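Local coordinates for uncharacterized protein AF_1796 (Archaeoglobus fulgidus, PDB 1VIM), which is of unknown function but probably binds a carbohydrate derivative and may act as an isomerase of the SIS family's PHI type, at residues L18-E23 with E150-L155; V94-S99 with T160-T165; E35-M40 with M167-A172; G124-S129 with D135-V140; I50-A55 with A64-L69. All coordinates share one frame; numbering follows the deposited sequence. Where two conformers were deposited one is given.

Contact 1 (L18-E23 with E150-L155); sequences LEVVSE and EILSQL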
# COMPACT_ATOMS: atom_id res chain seq x y z
N LEU A 18 2.62 -0.98 29.76
CA LEU A 18 1.46 -0.12 29.88
C LEU A 18 1.66 0.98 30.91
O LEU A 18 1.20 2.10 30.69
CB LEU A 18 0.22 -0.96 30.21
CG LEU A 18 -0.19 -1.97 29.15
CD1 LEU A 18 -1.36 -2.80 29.63
CD2 LEU A 18 -0.49 -1.29 27.82
N GLU A 19 2.37 0.69 31.99
CA GLU A 19 2.68 1.73 32.97
C GLU A 19 3.53 2.81 32.32
O GLU A 19 3.27 3.99 32.51
CB GLU A 19 3.41 1.16 34.19
CG GLU A 19 3.62 2.13 35.37
CD GLU A 19 4.64 3.25 35.16
OE1 GLU A 19 5.72 2.98 34.62
OE2 GLU A 19 4.38 4.42 35.56
N VAL A 20 4.53 2.42 31.55
CA VAL A 20 5.39 3.39 30.86
C VAL A 20 4.56 4.26 29.90
O VAL A 20 4.71 5.47 29.89
CB VAL A 20 6.55 2.72 30.12
CG1 VAL A 20 7.35 3.75 29.29
CG2 VAL A 20 7.44 2.03 31.11
N VAL A 21 3.66 3.64 29.12
CA VAL A 21 2.79 4.40 28.23
C VAL A 21 1.99 5.45 29.03
O VAL A 21 1.95 6.61 28.62
CB VAL A 21 1.85 3.47 27.42
CG1 VAL A 21 0.81 4.29 26.62
CG2 VAL A 21 2.68 2.66 26.46
N SER A 22 1.41 5.03 30.17
CA SER A 22 0.68 5.96 31.05
C SER A 22 1.53 7.16 31.43
O SER A 22 1.09 8.33 31.35
CB SER A 22 0.26 5.23 32.32
OG SER A 22 -0.86 4.43 32.06
N GLU A 23 2.78 6.90 31.80
CA GLU A 23 3.66 7.98 32.23
C GLU A 23 3.98 8.91 31.09
O GLU A 23 4.06 10.12 31.27
CB GLU A 23 4.94 7.40 32.83
CG GLU A 23 5.91 8.44 33.37
CD GLU A 23 5.49 9.05 34.70
OE1 GLU A 23 4.43 8.67 35.25
OE2 GLU A 23 6.24 9.93 35.18
N GLU A 150 18.51 2.68 26.95
CA GLU A 150 18.66 1.23 26.98
C GLU A 150 17.55 0.54 27.76
O GLU A 150 17.11 -0.55 27.40
CB GLU A 150 20.05 0.86 27.53
CG GLU A 150 20.66 1.89 28.49
CD GLU A 150 21.31 3.06 27.78
OE1 GLU A 150 22.34 2.86 27.09
OE2 GLU A 150 20.81 4.20 27.90
N ILE A 151 17.12 1.16 28.86
CA ILE A 151 16.08 0.56 29.68
C ILE A 151 14.74 0.71 28.97
O ILE A 151 13.95 -0.24 28.91
CB ILE A 151 16.08 1.22 31.07
CG1 ILE A 151 17.43 0.92 31.75
CG2 ILE A 151 14.91 0.74 31.89
CD1 ILE A 151 17.60 1.64 33.09
N LEU A 152 14.46 1.91 28.47
CA LEU A 152 13.22 2.15 27.74
C LEU A 152 13.10 1.22 26.52
O LEU A 152 12.03 0.67 26.29
CB LEU A 152 13.09 3.62 27.32
CG LEU A 152 11.84 3.99 26.51
CD1 LEU A 152 10.51 3.65 27.24
CD2 LEU A 152 11.88 5.46 26.08
N SER A 153 14.19 1.02 25.78
CA SER A 153 14.12 0.29 24.53
C SER A 153 13.88 -1.20 24.72
O SER A 153 13.45 -1.91 23.79
CB SER A 153 15.41 0.48 23.75
OG SER A 153 15.54 1.87 23.37
N GLN A 154 14.13 -1.70 25.93
CA GLN A 154 13.82 -3.11 26.22
C GLN A 154 12.30 -3.38 26.20
O GLN A 154 11.86 -4.46 25.82
CB GLN A 154 14.41 -3.54 27.56
CG GLN A 154 14.17 -5.00 27.94
CD GLN A 154 14.70 -5.97 26.91
OE1 GLN A 154 15.88 -5.91 26.54
NE2 GLN A 154 13.85 -6.87 26.44
N LEU A 155 11.51 -2.39 26.61
CA LEU A 155 10.04 -2.48 26.58
C LEU A 155 9.48 -1.92 25.28
O LEU A 155 8.49 -2.43 24.79
CB LEU A 155 9.44 -1.69 27.75
CG LEU A 155 9.72 -2.27 29.13
CD1 LEU A 155 9.37 -1.22 30.20
CD2 LEU A 155 8.99 -3.57 29.36
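Val20 of helix 12-31 meets Leu152 and Leu155 of helix 149-155 in a small, wholly apolar helix-to-helix contact at the periphery of the chain, about 20 Å from its centre. Its two methyl groups divide the work. CG1 of Val20 stands anti to the backbone N (chi1 174°) and lies 3.8 Å from CD1 of Leu152, while CG2 of Val20, beside the backbone N, comes to 3.9 Å from CD1 of Leu155. The branching at CB thus lets one short residue serve two partners. Leu152 leaves its backbone in a direction that does not aim at Val20, yet with CG anti to N (chi1 179°) its end swings nearer. Leu155 sets out straight for the other helix. The leucines are three positions apart, about one helical turn, which brings both to the same side, and Leu155 N bonds to Leu152 O across that turn at 3.1 Å. Leucine suits such a position because its branched tip reaches across the gap between two backbones. Around this seam Val20 also packs on Glu147 and Met161, and Leu155 on Arg16 and Phe17. Gln154 NE2 turns to Leu183 O of the second subunit, and Leu18 packs on Arg29 of that subunit. The arrangement is that of a peripheral helix-helix seam of an alpha/beta SIS protein, one long helix and one short, beside the second subunit.

Contact 2 (V94-S99 with T160-T165); sequences VGISGS and TMFELT. Unlike the reference sequence in segment 94-99: Gly95 (reference Ala).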
# COMPACT_ATOMS: atom_id res chain seq x y z
N VAL A 94 3.57 17.44 6.12
CA VAL A 94 3.73 17.03 7.52
C VAL A 94 4.58 15.76 7.49
O VAL A 94 4.16 14.73 6.98
CB VAL A 94 2.38 16.74 8.21
CG1 VAL A 94 2.62 16.32 9.67
CG2 VAL A 94 1.45 18.00 8.12
N GLY A 95 5.78 15.84 8.05
CA GLY A 95 6.69 14.71 8.11
C GLY A 95 6.80 14.19 9.53
O GLY A 95 7.01 14.96 10.47
N ILE A 96 6.66 12.89 9.68
CA ILE A 96 6.71 12.25 10.99
C ILE A 96 7.95 11.38 11.07
O ILE A 96 8.12 10.46 10.28
CB ILE A 96 5.46 11.38 11.19
CG1 ILE A 96 4.20 12.23 11.03
CG2 ILE A 96 5.50 10.70 12.58
CD1 ILE A 96 2.93 11.43 11.16
N SER A 97 8.84 11.71 12.01
CA SER A 97 10.10 10.97 12.19
C SER A 97 10.58 11.17 13.61
O SER A 97 10.83 12.30 14.00
CB SER A 97 11.16 11.51 11.23
OG SER A 97 12.46 11.01 11.54
N GLY A 98 10.73 10.08 14.36
CA GLY A 98 11.15 10.19 15.74
C GLY A 98 12.49 10.88 15.92
O GLY A 98 12.64 11.86 16.67
N SER A 99 13.48 10.38 15.17
CA SER A 99 14.83 10.93 15.23
C SER A 99 14.96 12.22 14.45
O SER A 99 15.87 13.01 14.71
CB SER A 99 15.81 9.93 14.64
OG SER A 99 15.56 9.76 13.24
N THR A 160 9.24 2.78 19.37
CA THR A 160 7.85 2.51 19.72
C THR A 160 7.21 3.61 20.55
O THR A 160 6.07 3.97 20.31
CB THR A 160 7.79 1.18 20.52
OG1 THR A 160 8.06 0.08 19.63
CG2 THR A 160 6.40 0.90 21.08
N MET A 161 7.92 4.10 21.56
CA MET A 161 7.29 5.11 22.40
C MET A 161 7.03 6.42 21.66
O MET A 161 5.96 7.00 21.84
CB MET A 161 8.10 5.37 23.67
CG MET A 161 7.30 6.02 24.79
SD MET A 161 5.78 5.13 25.30
CE MET A 161 6.46 3.43 25.34
N PHE A 162 7.96 6.86 20.83
CA PHE A 162 7.69 8.02 19.98
C PHE A 162 6.44 7.75 19.12
O PHE A 162 5.55 8.61 18.99
CB PHE A 162 8.85 8.34 19.03
CG PHE A 162 8.46 9.30 17.95
CD1 PHE A 162 8.34 10.66 18.25
CD2 PHE A 162 8.12 8.84 16.66
CE1 PHE A 162 7.90 11.57 17.28
CE2 PHE A 162 7.68 9.74 15.69
CZ PHE A 162 7.58 11.10 15.99
N GLU A 163 6.35 6.57 18.52
CA GLU A 163 5.26 6.30 17.58
C GLU A 163 3.91 6.33 18.28
O GLU A 163 2.98 6.98 17.82
CB GLU A 163 5.48 4.96 16.90
CG GLU A 163 6.73 4.97 16.04
CD GLU A 163 7.16 3.63 15.60
OE1 GLU A 163 6.54 2.64 16.01
OE2 GLU A 163 8.18 3.59 14.86
N LEU A 164 3.81 5.69 19.44
CA LEU A 164 2.55 5.72 20.18
C LEU A 164 2.20 7.13 20.63
O LEU A 164 1.06 7.56 20.56
CB LEU A 164 2.64 4.81 21.42
CG LEU A 164 2.70 3.33 21.14
CD1 LEU A 164 2.90 2.59 22.45
CD2 LEU A 164 1.45 2.88 20.39
N THR A 165 3.20 7.86 21.09
CA THR A 165 2.92 9.19 21.61
C THR A 165 2.51 10.12 20.46
O THR A 165 1.61 10.95 20.62
CB THR A 165 4.16 9.74 22.34
OG1 THR A 165 4.55 8.82 23.37
CG2 THR A 165 3.83 11.05 23.09
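Phe162 carries the helical side of this contact, two residues into the segment. Before it, Thr160 bonds through OG1 to Pro157 O at the start of helix 160-181, and Met161 turns to helix 12-31. Phe162 then points at the loop after strand 92-96. With CG anti to the backbone N (chi1 166°), its ring lies flat beneath Gly98, whose CA sits 3.4 Å from the ring centroid and only 9° off the normal, a CH-pi contact over the face. Gly98 N comes over the same ring, 3.3 Å from Phe162 CE2. At the edge, Ile96 CG2 approaches Phe162 CE2 to 3.9 Å. Putting an alanine here would probably leave Gly98 without the ring beneath it and open a gap beside Ile96. Glu163 turns to a salt bridge with Arg57. One turn on from Met161, Thr165 OG1 donates to Met161 O at 2.8 Å, and Thr165 N reaches the same oxygen from the opposite face of its carbonyl plane. Glycine suits position 98, since a CB there would fall tightly against Phe162 CD2. The chemistry implies adhesion by shape and dispersion, an aromatic face against bare backbone, with no hydrogen bond crossing between the segments.

Contact 3 (E35-M40 with M167-A172); sequences ETVGEM and MIFLDA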
# COMPACT_ATOMS: atom_id res chain seq x y z
N GLU A 35 1.57 26.69 22.03
CA GLU A 35 1.82 27.71 21.01
C GLU A 35 2.13 27.00 19.69
O GLU A 35 1.61 27.35 18.62
CB GLU A 35 3.01 28.60 21.42
CG GLU A 35 2.72 29.58 22.55
CD GLU A 35 3.96 30.32 23.02
OE1 GLU A 35 4.61 31.00 22.19
OE2 GLU A 35 4.30 30.22 24.22
N THR A 36 2.98 25.98 19.76
CA THR A 36 3.34 25.23 18.58
C THR A 36 2.15 24.46 18.00
O THR A 36 1.98 24.40 16.80
CB THR A 36 4.52 24.30 18.89
OG1 THR A 36 5.59 25.10 19.44
CG2 THR A 36 5.10 23.80 17.63
N VAL A 37 1.31 23.90 18.86
CA VAL A 37 0.09 23.27 18.39
C VAL A 37 -0.72 24.28 17.57
O VAL A 37 -1.18 23.97 16.49
CB VAL A 37 -0.75 22.75 19.56
CG1 VAL A 37 -2.14 22.33 19.09
CG2 VAL A 37 -0.01 21.59 20.26
N GLY A 38 -0.90 25.50 18.09
CA GLY A 38 -1.62 26.52 17.35
C GLY A 38 -1.01 26.83 15.99
O GLY A 38 -1.75 27.01 15.00
N GLU A 39 0.33 26.91 15.92
CA GLU A 39 1.04 27.20 14.66
C GLU A 39 0.82 26.06 13.66
O GLU A 39 0.64 26.29 12.46
CB GLU A 39 2.54 27.41 14.90
CG GLU A 39 2.87 28.68 15.67
CD GLU A 39 4.27 28.66 16.24
OE1 GLU A 39 5.04 27.71 15.96
OE2 GLU A 39 4.61 29.62 16.98
N MET A 40 0.87 24.83 14.16
CA MET A 40 0.61 23.66 13.30
C MET A 40 -0.81 23.68 12.73
O MET A 40 -1.01 23.49 11.53
CB MET A 40 0.87 22.36 14.06
CG MET A 40 0.55 21.10 13.26
SD MET A 40 1.14 19.63 14.12
CE MET A 40 0.73 18.35 12.91
N MET A 167 1.04 9.19 17.65
CA MET A 167 -0.31 8.82 17.27
C MET A 167 -1.32 9.46 18.20
O MET A 167 -2.34 10.04 17.75
CB MET A 167 -0.48 7.29 17.28
CG MET A 167 -1.80 6.83 16.65
SD MET A 167 -2.07 7.23 14.84
CE MET A 167 -2.97 8.89 14.82
N ILE A 168 -1.07 9.38 19.50
CA ILE A 168 -2.01 9.93 20.48
C ILE A 168 -2.09 11.45 20.33
O ILE A 168 -3.18 12.04 20.35
CB ILE A 168 -1.55 9.52 21.90
CG1 ILE A 168 -1.84 8.04 22.12
CG2 ILE A 168 -2.28 10.36 22.95
CD1 ILE A 168 -1.07 7.43 23.28
N PHE A 169 -0.93 12.10 20.16
CA PHE A 169 -0.91 13.53 19.89
C PHE A 169 -1.74 13.91 18.66
O PHE A 169 -2.51 14.88 18.69
CB PHE A 169 0.52 14.06 19.72
CG PHE A 169 0.55 15.42 19.13
CD1 PHE A 169 0.10 16.52 19.86
CD2 PHE A 169 0.91 15.60 17.80
CE1 PHE A 169 0.08 17.77 19.27
CE2 PHE A 169 0.91 16.85 17.22
CZ PHE A 169 0.48 17.93 17.95
N LEU A 170 -1.56 13.19 17.56
CA LEU A 170 -2.28 13.55 16.32
C LEU A 170 -3.79 13.35 16.49
O LEU A 170 -4.59 14.14 15.95
CB LEU A 170 -1.72 12.77 15.13
CG LEU A 170 -0.29 13.25 14.79
CD1 LEU A 170 0.41 12.28 13.82
CD2 LEU A 170 -0.29 14.64 14.23
N ASP A 171 -4.20 12.33 17.24
CA ASP A 171 -5.63 12.17 17.53
C ASP A 171 -6.13 13.28 18.47
O ASP A 171 -7.26 13.76 18.32
CB ASP A 171 -5.94 10.82 18.16
CG ASP A 171 -5.92 9.70 17.19
OD1 ASP A 171 -6.27 9.88 16.01
OD2 ASP A 171 -5.56 8.56 17.56
N ALA A 172 -5.27 13.75 19.37
CA ALA A 172 -5.62 14.90 20.22
C ALA A 172 -5.79 16.17 19.38
O ALA A 172 -6.69 17.00 19.64
CB ALA A 172 -4.58 15.11 21.30
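Phe169, on helix 160-181, pushes its ring between Val37 and Met40 of helix 34-46, and with Met40 it forms a Met-aromatic contact between two helices packed beside the parallel sheet of this SIS-family protein. Both partners come to the ring's edge, near its plane. Val37 CG2 lies 3.9 Å from Phe169 CE1, and Met40 SD lies 4.2 Å from Phe169 CE2. The sulfur is 5.3 Å from the ring centroid and 87° off the normal, so it faces the rim of ring hydrogens and not the pi cloud. Met40 gets there fully extended, with CG anti to the backbone N (chi1 177°). An unbranched, flexible chain is apt for such a reach, because the segment axes stay 12.7 Å apart and cross at -67°. A separation this wide is bridged by long or bulky side chains, and the ring of Phe169 suits it. Farther out, Met138 of strand 136-139 packs on both Val37 and Phe169, tying the pair of helices to the edge of the sheet, while Leu173 touches Val37 and Met40 from one turn further along. Leu170 leans on Ile61 and Phe65 of helix 56-71. Helix 160-181 also reaches the subunit interface, where Asp171 OD1 makes a salt bridge with Arg57 of the second subunit. Beyond the sulfur, the Met40 and Leu170 side chains cross at about a right angle, with Met40 CE 4.1 Å from Leu170 CD2.

Contact 4 (G124-S129 with D135-V140); sequences GKRDSS and DVVMVV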
# COMPACT_ATOMS: atom_id res chain seq x y z
N GLY A 124 10.84 13.84 17.75
CA GLY A 124 11.30 13.90 19.12
C GLY A 124 12.55 14.76 19.28
O GLY A 124 12.97 15.00 20.41
N LYS A 125 13.13 15.23 18.18
CA LYS A 125 14.43 15.91 18.23
C LYS A 125 14.37 17.28 17.60
O LYS A 125 14.34 17.40 16.37
CB LYS A 125 15.49 15.03 17.55
CG LYS A 125 15.73 13.67 18.18
CD LYS A 125 16.29 13.76 19.60
CE LYS A 125 17.71 14.27 19.61
NZ LYS A 125 18.35 14.20 20.96
N ARG A 126 14.35 18.31 18.45
CA ARG A 126 14.20 19.70 17.98
C ARG A 126 15.37 20.19 17.11
O ARG A 126 15.21 21.12 16.33
CB ARG A 126 13.98 20.65 19.16
CG ARG A 126 13.48 22.05 18.82
CD ARG A 126 13.24 22.94 20.04
NE ARG A 126 11.98 22.61 20.70
CZ ARG A 126 11.89 22.05 21.90
NH1 ARG A 126 12.98 21.76 22.60
NH2 ARG A 126 10.69 21.79 22.42
N ASP A 127 16.51 19.51 17.23
CA ASP A 127 17.73 19.87 16.52
C ASP A 127 18.09 18.97 15.33
O ASP A 127 19.19 19.05 14.77
CB ASP A 127 18.89 19.88 17.53
CG ASP A 127 19.01 18.57 18.35
OD1 ASP A 127 18.17 17.62 18.25
OD2 ASP A 127 19.95 18.39 19.17
N SER A 128 17.15 18.13 14.95
CA SER A 128 17.37 17.15 13.89
C SER A 128 17.41 17.75 12.50
O SER A 128 16.97 18.88 12.30
CB SER A 128 16.30 16.08 13.95
OG SER A 128 15.00 16.65 13.73
N SER A 129 17.89 16.98 11.52
CA SER A 129 17.85 17.41 10.13
C SER A 129 16.42 17.84 9.70
O SER A 129 16.25 18.85 9.02
CB SER A 129 18.35 16.29 9.21
OG SER A 129 19.72 15.96 9.49
N ASP A 135 9.10 24.66 9.07
CA ASP A 135 8.48 25.91 9.48
C ASP A 135 7.92 25.84 10.89
O ASP A 135 7.92 26.86 11.62
CB ASP A 135 7.39 26.27 8.48
CG ASP A 135 7.96 26.51 7.12
OD1 ASP A 135 8.03 25.57 6.31
OD2 ASP A 135 8.40 27.63 6.77
N VAL A 136 7.44 24.66 11.28
CA VAL A 136 6.91 24.41 12.61
C VAL A 136 7.49 23.07 13.05
O VAL A 136 7.42 22.07 12.30
CB VAL A 136 5.36 24.30 12.62
CG1 VAL A 136 4.85 23.87 13.96
CG2 VAL A 136 4.73 25.64 12.22
N VAL A 137 8.11 23.07 14.22
CA VAL A 137 8.71 21.88 14.80
C VAL A 137 7.83 21.48 15.97
O VAL A 137 7.82 22.15 17.01
CB VAL A 137 10.16 22.16 15.26
CG1 VAL A 137 10.76 20.93 15.93
CG2 VAL A 137 10.99 22.68 14.10
N MET A 138 7.05 20.41 15.78
CA MET A 138 6.13 19.94 16.78
C MET A 138 6.80 18.81 17.54
O MET A 138 6.91 17.68 17.04
CB MET A 138 4.82 19.52 16.10
CG MET A 138 3.72 19.08 17.02
SD MET A 138 3.02 20.47 17.99
CE MET A 138 3.42 19.94 19.58
N VAL A 139 7.32 19.13 18.72
CA VAL A 139 8.13 18.18 19.46
C VAL A 139 7.26 17.25 20.25
O VAL A 139 6.46 17.66 21.09
CB VAL A 139 9.13 18.89 20.38
CG1 VAL A 139 9.96 17.86 21.12
CG2 VAL A 139 10.03 19.81 19.56
N VAL A 140 7.38 15.97 19.94
CA VAL A 140 6.71 14.90 20.65
C VAL A 140 7.80 13.91 20.98
O VAL A 140 8.33 13.26 20.09
CB VAL A 140 5.60 14.23 19.78
CG1 VAL A 140 4.93 13.13 20.54
CG2 VAL A 140 4.55 15.29 19.33
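Lys125 O is gripped twice by Ser128, in the loop that runs beside strand 136-139 and lays Arg126 against Val137 and Val139. Ser128 OG donates to Lys125 O at 2.8 Å, lying in the carbonyl plane with a C=O...donor angle of 154°, and Ser128 N bonds to the same oxygen at 3.2 Å, closing a type I beta turn from Lys125 to Ser128. Ser128 is also the N-cap of helix 129-133, its OG reaching Ala131 N. A serine is apt here, with a short hydroxyl that can serve the turn and the helix start together. Strand 118-123, this loop, helix 129-133 and strand 136-139 make a beta-alpha-beta crossover that adds the outermost strand at this end of the chain's parallel sheet. Two valines of that strand, Val137 and Val139, turn toward the loop. Arg126 is modelled in two conformers, so its packing on them, described here for one, is probably not permanent. In this conformer Arg126 CG is 4.1 Å from Val137 CG1, and Val139 CG2 lies over one face of the guanidinium, 3.5 Å from Arg126 NH2. A bend in the arginine chain (chi3 -78°) turns the head over Val139, so an exposed, charged residue can shield valine methyls. At the start of the loop, just after strand 118-123, Gly124 CA comes 3.2 Å from Val140 O in a CA-H...O contact, bent to 122° at the hydrogen. Gly124 O in turn accepts from Lys141 NZ.

Contact 5 (I50-A55 with A64-L69); sequences IFVIGA and AFAMRL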
# COMPACT_ATOMS: atom_id res chain seq x y z
N ILE A 50 -2.71 19.46 2.05
CA ILE A 50 -1.81 18.90 3.03
C ILE A 50 -1.29 17.58 2.48
O ILE A 50 -2.06 16.75 1.98
CB ILE A 50 -2.54 18.66 4.38
CG1 ILE A 50 -3.15 19.98 4.88
CG2 ILE A 50 -1.58 18.05 5.42
CD1 ILE A 50 -4.62 19.88 5.20
N PHE A 51 0.02 17.41 2.58
CA PHE A 51 0.65 16.16 2.20
C PHE A 51 1.28 15.58 3.45
O PHE A 51 1.84 16.35 4.27
CB PHE A 51 1.75 16.41 1.16
CG PHE A 51 1.23 16.84 -0.20
CD1 PHE A 51 0.60 18.07 -0.40
CD2 PHE A 51 1.44 16.02 -1.31
CE1 PHE A 51 0.14 18.44 -1.67
CE2 PHE A 51 1.02 16.41 -2.57
CZ PHE A 51 0.35 17.59 -2.75
N VAL A 52 1.24 14.26 3.61
CA VAL A 52 1.85 13.64 4.80
C VAL A 52 2.86 12.58 4.41
O VAL A 52 2.72 11.93 3.35
CB VAL A 52 0.82 13.02 5.76
CG1 VAL A 52 -0.26 14.04 6.10
CG2 VAL A 52 0.25 11.73 5.18
N ILE A 53 3.88 12.40 5.24
CA ILE A 53 4.87 11.35 4.98
C ILE A 53 5.46 10.82 6.26
O ILE A 53 5.74 11.59 7.19
CB ILE A 53 6.00 11.84 4.03
CG1 ILE A 53 6.97 10.68 3.70
CG2 ILE A 53 6.78 13.02 4.64
CD1 ILE A 53 7.96 11.01 2.63
N GLY A 54 5.66 9.50 6.32
CA GLY A 54 6.55 8.86 7.27
C GLY A 54 7.03 7.57 6.68
O GLY A 54 6.43 7.08 5.72
N ALA A 55 8.12 7.04 7.23
CA ALA A 55 8.64 5.75 6.78
C ALA A 55 8.23 4.67 7.75
O ALA A 55 8.09 4.91 8.93
CB ALA A 55 10.15 5.79 6.70
N ALA A 64 -2.85 7.26 9.15
CA ALA A 64 -3.98 7.39 10.06
C ALA A 64 -4.38 8.84 10.23
O ALA A 64 -5.59 9.16 10.22
CB ALA A 64 -3.65 6.80 11.41
N PHE A 65 -3.39 9.73 10.35
CA PHE A 65 -3.66 11.14 10.48
C PHE A 65 -4.26 11.71 9.20
O PHE A 65 -5.26 12.48 9.25
CB PHE A 65 -2.37 11.84 10.86
CG PHE A 65 -2.51 13.34 11.05
CD1 PHE A 65 -3.46 13.88 11.89
CD2 PHE A 65 -1.61 14.19 10.42
CE1 PHE A 65 -3.54 15.26 12.08
CE2 PHE A 65 -1.68 15.59 10.62
CZ PHE A 65 -2.67 16.10 11.45
N ALA A 66 -3.69 11.34 8.05
CA ALA A 66 -4.23 11.86 6.77
C ALA A 66 -5.70 11.45 6.60
O ALA A 66 -6.55 12.24 6.15
CB ALA A 66 -3.39 11.38 5.59
N MET A 67 -6.04 10.22 6.97
CA MET A 67 -7.40 9.76 6.82
C MET A 67 -8.33 10.64 7.67
O MET A 67 -9.38 11.07 7.21
CB MET A 67 -7.50 8.30 7.24
CG MET A 67 -8.93 7.75 7.06
SD MET A 67 -9.19 6.11 7.66
CE MET A 67 -8.37 5.11 6.38
N ARG A 68 -7.94 10.95 8.90
CA ARG A 68 -8.75 11.83 9.74
C ARG A 68 -8.84 13.24 9.19
O ARG A 68 -9.91 13.88 9.28
CB ARG A 68 -8.18 11.89 11.15
CG ARG A 68 -8.70 10.82 12.00
CD ARG A 68 -10.20 11.02 12.46
NE ARG A 68 -10.41 9.90 13.34
CZ ARG A 68 -10.78 8.71 12.96
NH1 ARG A 68 -11.17 8.50 11.70
NH2 ARG A 68 -10.80 7.72 13.85
N LEU A 69 -7.75 13.78 8.65
CA LEU A 69 -7.84 15.11 8.03
C LEU A 69 -8.85 15.07 6.89
O LEU A 69 -9.59 16.04 6.68
CB LEU A 69 -6.47 15.61 7.54
CG LEU A 69 -5.45 15.99 8.61
CD1 LEU A 69 -4.15 16.36 7.93
CD2 LEU A 69 -5.96 17.11 9.52
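One face of the Phe65 ring is covered by Leu69 CD1, 3.7 Å above its plane and offset toward the rim; that same methyl reaches strand 50-53, where Ile50 CG2 lies 4.0 Å from it. The contact joins the first strand and the helix of a beta-alpha-beta unit made of strand 50-53, helix 56-71 and strand 76-78. Ile50 and Val52, two apart on the strand, both direct their side chains at the helix, while Phe51 between them points the other way and meets the ring of Tyr77. On the helix, Ala66 and Leu69 stand about one turn apart and match that spacing, Leu69 against Ile50 and Ala66 against Val52. The Leu69 and Ile50 side chains cross at roughly a right angle. Leu69 CG stands anti to the carbonyl carbon (chi1 -70°), and chi2 near 176° then carries CD1 to both the ring and the isoleucine. Beta-branched residues suit the strand, and alanine suits the helix where it comes closest, with CA of Ala66 only 6.6 Å from CA of Val52. Val76 and Val78 of the neighbouring strand also pack on Ala66. Arg68 NH2 bonds to Thr160 OG1 of the second subunit, and Thr82 of a third subunit packs on Ala66 and Met67. Both methyls of Val52 meet the single methyl of Ala66: CG2 at 3.7 Å from Ala66 CB, and CG1 at 4.1 Å.

In the fold
Contacts 2, 3 and 5 lie within about 8 Å of the chain centre and are buried; contact 4 is partly exposed at one edge of the sheet, and contact 1 is the most remote. Helix 160-181 serves both contact 2 and contact 3, and contacts 2, 4 and 5 share one parallel sheet. Contact 2 touches contact 5 through the adjoining strands 92-96 and 50-53, and meets contact 4 where the loops after strands 92-96 and 118-123 come together, Gly98 O probably accepting from Gly124 N. Chemistry follows position: ring against backbone in contact 2, sulfur at a ring edge in contact 3, aliphatic strand-to-helix packing in contact 5, a turn, helix cap and arginine at the edge, and aliphatic helix packing at the periphery. Contact 4 alone touches no other subunit.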